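Probable arabinosyltransferase B (PDB 7BVF) transfers arabinose units and polymerises them into the arabinan of arabinogalactan, a component of the mycobacterial cell wall. Local coordinates at residues A[1038-1043]-A[1065-1070]; A[97-102]-A[112-117]. One frame throughout, in Å; residues are numbered along the deposited sequence.

Contact 1 (A[1038-1043]-A[1065-1070])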
loop_
_atom_site.group_PDB
_atom_site.type_symbol
_atom_site.label_atom_id
_atom_site.label_comp_id
_atom_site.label_asym_id
_atom_site.label_seq_id
_atom_site.Cartn_x
_atom_site.Cartn_y
_atom_site.Cartn_z
ATOM N N GLY A 1038 7.425 26.832 -8.070
ATOM C CA GLY A 1038 8.669 27.251 -7.463
ATOM C C GLY A 1038 8.942 28.703 -7.777
ATOM O O GLY A 1038 9.706 29.372 -7.080
ATOM N N ILE A 1039 8.314 29.195 -8.837
ATOM C CA ILE A 1039 8.386 30.606 -9.194
ATOM C C ILE A 1039 7.331 31.414 -8.457
ATOM O O ILE A 1039 7.641 32.402 -7.790
ATOM C CB ILE A 1039 8.239 30.768 -10.720
ATOM C CG1 ILE A 1039 9.247 29.892 -11.460
ATOM C CG2 ILE A 1039 8.401 32.215 -11.112
ATOM C CD1 ILE A 1039 8.967 29.782 -12.935
ATOM N N THR A 1040 6.069 30.999 -8.556
ATOM C CA THR A 1040 4.964 31.746 -7.975
ATOM C C THR A 1040 4.962 31.730 -6.454
ATOM O O THR A 1040 4.185 32.476 -5.851
ATOM C CB THR A 1040 3.636 31.193 -8.482
ATOM O OG1 THR A 1040 3.451 29.867 -7.982
ATOM C CG2 THR A 1040 3.625 31.154 -9.994
ATOM N N ASP A 1041 5.794 30.909 -5.819
ATOM C CA ASP A 1041 5.851 30.905 -4.365
ATOM C C ASP A 1041 6.770 31.982 -3.811
ATOM O O ASP A 1041 6.645 32.334 -2.636
ATOM C CB ASP A 1041 6.302 29.538 -3.850
ATOM C CG ASP A 1041 5.179 28.519 -3.844
ATOM O OD1 ASP A 1041 5.431 27.357 -3.465
ATOM O OD2 ASP A 1041 4.043 28.878 -4.218
ATOM N N LEU A 1042 7.677 32.517 -4.626
ATOM C CA LEU A 1042 8.650 33.482 -4.139
ATOM C C LEU A 1042 8.248 34.932 -4.359
ATOM O O LEU A 1042 8.826 35.811 -3.714
ATOM C CB LEU A 1042 10.012 33.248 -4.795
ATOM C CG LEU A 1042 11.008 32.391 -4.018
ATOM C CD1 LEU A 1042 10.610 30.933 -4.086
ATOM C CD2 LEU A 1042 12.418 32.590 -4.545
ATOM N N LEU A 1043 7.289 35.221 -5.247
ATOM C CA LEU A 1043 6.971 36.625 -5.480
ATOM C C LEU A 1043 5.487 36.913 -5.707
ATOM O O LEU A 1043 5.162 37.976 -6.247
ATOM C CB LEU A 1043 7.782 37.169 -6.671
ATOM C CG LEU A 1043 7.441 36.817 -8.122
ATOM C CD1 LEU A 1043 8.118 37.779 -9.078
ATOM C CD2 LEU A 1043 7.840 35.409 -8.455
ATOM N N ARG A 1065 -7.574 31.085 -7.252
ATOM C CA ARG A 1065 -6.728 31.940 -6.438
ATOM C C ARG A 1065 -6.393 33.226 -7.178
ATOM O O ARG A 1065 -6.494 33.315 -8.401
ATOM C CB ARG A 1065 -5.438 31.219 -6.047
ATOM C CG ARG A 1065 -5.594 30.296 -4.868
ATOM C CD ARG A 1065 -6.059 28.928 -5.296
ATOM N NE ARG A 1065 -6.575 28.162 -4.169
ATOM C CZ ARG A 1065 -5.818 27.569 -3.255
ATOM N NH1 ARG A 1065 -4.499 27.653 -3.324
ATOM N NH2 ARG A 1065 -6.385 26.895 -2.266
ATOM N N LYS A 1066 -5.987 34.228 -6.412
ATOM C CA LYS A 1066 -5.569 35.514 -6.940
ATOM C C LYS A 1066 -4.177 35.820 -6.418
ATOM O O LYS A 1066 -3.912 35.654 -5.223
ATOM C CB LYS A 1066 -6.543 36.615 -6.536
ATOM C CG LYS A 1066 -6.583 37.771 -7.501
ATOM C CD LYS A 1066 -7.431 38.897 -6.964
ATOM C CE LYS A 1066 -7.760 39.883 -8.057
ATOM N NZ LYS A 1066 -6.548 40.242 -8.834
ATOM N N PHE A 1067 -3.294 36.252 -7.312
ATOM C CA PHE A 1067 -1.910 36.551 -6.979
ATOM C C PHE A 1067 -1.752 38.050 -6.775
ATOM O O PHE A 1067 -2.247 38.843 -7.582
ATOM C CB PHE A 1067 -0.970 36.080 -8.088
ATOM C CG PHE A 1067 -0.812 34.594 -8.168
ATOM C CD1 PHE A 1067 -0.504 33.853 -7.053
ATOM C CD2 PHE A 1067 -0.956 33.941 -9.370
ATOM C CE1 PHE A 1067 -0.351 32.493 -7.138
ATOM C CE2 PHE A 1067 -0.806 32.583 -9.455
ATOM C CZ PHE A 1067 -0.505 31.860 -8.338
ATOM N N ASP A 1068 -1.055 38.436 -5.709
ATOM C CA ASP A 1068 -0.814 39.840 -5.390
ATOM C C ASP A 1068 0.687 40.078 -5.303
ATOM O O ASP A 1068 1.350 39.562 -4.399
ATOM C CB ASP A 1068 -1.505 40.233 -4.087
ATOM C CG ASP A 1068 -3.010 40.107 -4.167
ATOM O OD1 ASP A 1068 -3.652 40.997 -4.764
ATOM O OD2 ASP A 1068 -3.553 39.121 -3.633
ATOM N N THR A 1069 1.212 40.881 -6.225
ATOM C CA THR A 1069 2.644 41.136 -6.289
ATOM C C THR A 1069 3.175 41.666 -4.964
ATOM O O THR A 1069 2.518 42.453 -4.280
ATOM C CB THR A 1069 2.946 42.137 -7.402
ATOM O OG1 THR A 1069 2.081 43.270 -7.268
ATOM C CG2 THR A 1069 2.725 41.498 -8.758
ATOM N N LEU A 1070 4.382 41.222 -4.608
ATOM C CA LEU A 1070 5.025 41.666 -3.376
ATOM C C LEU A 1070 5.688 43.026 -3.554
ATOM O O LEU A 1070 5.497 43.930 -2.734
ATOM C CB LEU A 1070 6.053 40.631 -2.924
ATOM C CG LEU A 1070 5.511 39.446 -2.135
ATOM C CD1 LEU A 1070 6.598 38.426 -1.885
ATOM C CD2 LEU A 1070 4.949 39.947 -0.837
#
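The ring of Phe1067 is the flat group that Thr1040 meets. The approach is oblique, neither squarely over a face nor at an edge. Thr1040 CB lies 4.2 Å from the far ring atom, Phe1067 CZ. Both residues point their CB at the other segment. Phe1067 CG is turned opposite its own carbonyl carbon (chi1 -72°), and this sends the ring off the strand toward the 1038-1043 turn. Ala1046, Leu1044 and Arg1013 also touch the Phe1067 side chain.

Segment 1065-1070 lies on strand 1063-1067 and runs on into a loop. That strand belongs to the mixed sheet of the EmbC C-terminal domain, between strands 1046-1053 and 1012-1015. Strands 1046-1053 and 1063-1067 are antiparallel neighbours joined by a loop, as in a beta hairpin. The short, weakly bonded helix 1040-1043 comes just before the first of them. The contact therefore packs the lead-in of the hairpin against its returning arm and the loop that follows.

The backbones draw together along the contact. The CA atoms of Thr1040 and Phe1067 are 8.4 Å apart, but those of Leu1043 and Leu1070 are only 5.8 Å apart. At this closer end Leu1070 uses its CD1 branch. CD1 stands opposite CA (chi2 174°) and reaches Leu1042 O at 3.9 Å, with Leu1043 CA as a second neighbour. Leu1042 turns its own CB away and offers its carbonyl instead. Leu1043 O faces the backbone of Thr1069 and Leu1070 but stays 3.7 Å from Leu1070 N. No hydrogen bond joins the segments, and they meet by van der Waals packing. Backbone pairing just beside them, Asp1068 with Leu1044, ties the same region together. Two residues before Phe1067, Arg1065 makes a salt bridge with Asp812.

Contact 2 (A[97-102]-A[112-117])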
loop_
_atom_site.group_PDB
_atom_site.type_symbol
_atom_site.label_atom_id
_atom_site.label_comp_id
_atom_site.label_asym_id
_atom_site.label_seq_id
_atom_site.Cartn_x
_atom_site.Cartn_y
_atom_site.Cartn_z
ATOM N N VAL A 97 18.847 46.141 2.184
ATOM C CA VAL A 97 19.283 45.014 1.368
ATOM C C VAL A 97 19.824 45.610 0.078
ATOM O O VAL A 97 19.064 45.874 -0.860
ATOM C CB VAL A 97 18.150 44.021 1.094
ATOM C CG1 VAL A 97 18.607 42.938 0.142
ATOM C CG2 VAL A 97 17.662 43.412 2.389
ATOM N N VAL A 98 21.139 45.828 0.023
ATOM C CA VAL A 98 21.727 46.526 -1.116
ATOM C C VAL A 98 21.508 45.748 -2.403
ATOM O O VAL A 98 21.437 46.335 -3.488
ATOM C CB VAL A 98 23.224 46.787 -0.859
ATOM C CG1 VAL A 98 23.944 45.493 -0.594
ATOM C CG2 VAL A 98 23.854 47.511 -2.030
ATOM N N LEU A 99 21.364 44.431 -2.310
ATOM C CA LEU A 99 21.243 43.612 -3.507
ATOM C C LEU A 99 20.628 42.280 -3.123
ATOM O O LEU A 99 21.160 41.573 -2.265
ATOM C CB LEU A 99 22.613 43.411 -4.159
ATOM C CG LEU A 99 22.715 42.805 -5.553
ATOM C CD1 LEU A 99 23.967 43.337 -6.210
ATOM C CD2 LEU A 99 22.753 41.291 -5.499
ATOM N N GLY A 100 19.508 41.945 -3.754
ATOM C CA GLY A 100 18.861 40.670 -3.546
ATOM C C GLY A 100 18.553 40.008 -4.874
ATOM O O GLY A 100 18.775 40.577 -5.942
ATOM N N THR A 101 18.048 38.797 -4.778
ATOM C CA THR A 101 17.662 38.021 -5.943
ATOM C C THR A 101 16.184 37.667 -5.953
ATOM O O THR A 101 15.573 37.634 -7.026
ATOM C CB THR A 101 18.523 36.750 -6.012
ATOM O OG1 THR A 101 19.815 37.076 -6.536
ATOM C CG2 THR A 101 17.901 35.721 -6.866
ATOM N N ALA A 102 15.594 37.447 -4.790
ATOM C CA ALA A 102 14.168 37.327 -4.566
ATOM C C ALA A 102 13.739 38.436 -3.614
ATOM O O ALA A 102 14.585 39.044 -2.950
ATOM C CB ALA A 102 13.829 35.954 -3.970
ATOM N N GLN A 112 17.412 29.507 -1.044
ATOM C CA GLN A 112 17.283 29.572 -2.505
ATOM C C GLN A 112 17.293 31.001 -3.041
ATOM O O GLN A 112 16.526 31.354 -3.935
ATOM C CB GLN A 112 16.040 28.811 -2.981
ATOM C CG GLN A 112 14.690 29.394 -2.623
ATOM C CD GLN A 112 13.636 28.332 -2.488
ATOM O OE1 GLN A 112 13.908 27.149 -2.675
ATOM N NE2 GLN A 112 12.424 28.742 -2.156
ATOM N N ALA A 113 18.195 31.823 -2.525
ATOM C CA ALA A 113 18.420 33.161 -3.064
ATOM C C ALA A 113 19.722 33.687 -2.481
ATOM O O ALA A 113 20.339 33.054 -1.622
ATOM C CB ALA A 113 17.258 34.106 -2.765
ATOM N N LEU A 114 20.132 34.860 -2.952
ATOM C CA LEU A 114 21.398 35.463 -2.564
ATOM C C LEU A 114 21.145 36.878 -2.075
ATOM O O LEU A 114 20.421 37.637 -2.723
ATOM C CB LEU A 114 22.377 35.468 -3.737
ATOM C CG LEU A 114 23.774 36.029 -3.506
ATOM C CD1 LEU A 114 24.783 35.153 -4.202
ATOM C CD2 LEU A 114 23.866 37.446 -4.023
ATOM N N PHE A 115 21.743 37.232 -0.940
ATOM C CA PHE A 115 21.570 38.546 -0.345
ATOM C C PHE A 115 22.919 39.112 0.073
ATOM O O PHE A 115 23.849 38.371 0.392
ATOM C CB PHE A 115 20.628 38.490 0.856
ATOM C CG PHE A 115 19.221 38.122 0.499
ATOM C CD1 PHE A 115 18.342 39.075 0.028
ATOM C CD2 PHE A 115 18.778 36.824 0.628
ATOM C CE1 PHE A 115 17.051 38.737 -0.307
ATOM C CE2 PHE A 115 17.487 36.489 0.296
ATOM C CZ PHE A 115 16.626 37.442 -0.171
ATOM N N VAL A 116 23.008 40.439 0.070
ATOM C CA VAL A 116 24.234 41.177 0.358
ATOM C C VAL A 116 23.985 42.095 1.550
ATOM O O VAL A 116 24.415 43.252 1.562
ATOM C CB VAL A 116 24.726 41.955 -0.876
ATOM C CG1 VAL A 116 26.161 42.410 -0.695
ATOM C CG2 VAL A 116 24.623 41.090 -2.111
ATOM N N VAL A 117 23.262 41.589 2.551
ATOM C CA VAL A 117 22.630 42.461 3.540
ATOM C C VAL A 117 23.670 43.243 4.339
ATOM O O VAL A 117 24.803 42.797 4.545
ATOM C CB VAL A 117 21.701 41.649 4.459
ATOM C CG1 VAL A 117 20.408 41.349 3.743
ATOM C CG2 VAL A 117 22.352 40.351 4.844
#
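Chi1 of Val97 (175°) puts CG1 opposite the backbone N, and CG2 opposite the carbonyl carbon. CG1 comes to the edge of the Phe115 ring, near its plane, 3.9 Å from Phe115 CD1. CG2, the other branch, lies beside Val117, 3.7 Å from Val117 CG1; these two side chains point the same way. Phe115 has CG opposite its carbonyl carbon (chi1 -66°), which swings the ring toward segment 97-102. The ring end then passes Gly100 CA and reaches Ala102 O, 3.6 Å from Phe115 CE1. Lys104 adds a cation-pi contact to this ring.

Val116 points toward the other segment and is held by two neighbours. Its CB meets Val98 CG1 at 3.6 Å, and its CG2 meets Leu99 CB at 3.7 Å. Val116 N gives a weak, bent hydrogen bond to Leu99 O (3.2 Å, 131° at the hydrogen). Gly100 CA also makes a CA-H...O contact with Leu114 O at 3.5 Å. Farther along, the methyls of Ala102 and Ala113 meet.

The two segments run antiparallel, and the pairing slips by one residue at Val98. Each has a further backbone partner. Val97 and Gly100 bond to Asp191 and Phe189, while Phe115 and Val117 bond to Thr126 and Asp124 in strand 122-126. Largely extended segments laid antiparallel over a mostly apolar interior are characteristic of the concanavalin-like beta-sandwich fold to which this domain is related.

In the fold
Contact 2 is the more buried of the two and contact 1 only partly so. Contact 2 joins two largely extended segments of the concanavalin-like domain, with valine and leucine branches, one aromatic ring and a weak backbone bond. Contact 1 lies in the C-terminal domain and sets a short helix against a strand, with a smaller interface and no hydrogen bond across it. The centres of contacts 1 and 2 are about 18 Å apart. Leu1042 nevertheless joins them. Its CB points away from 1065-1070, and its methyls pack on Ala102 and Gln112, with Leu1042 CD2 3.7 Å from Ala102 CB. Helix 1040-1043 thus lies where the two domains meet.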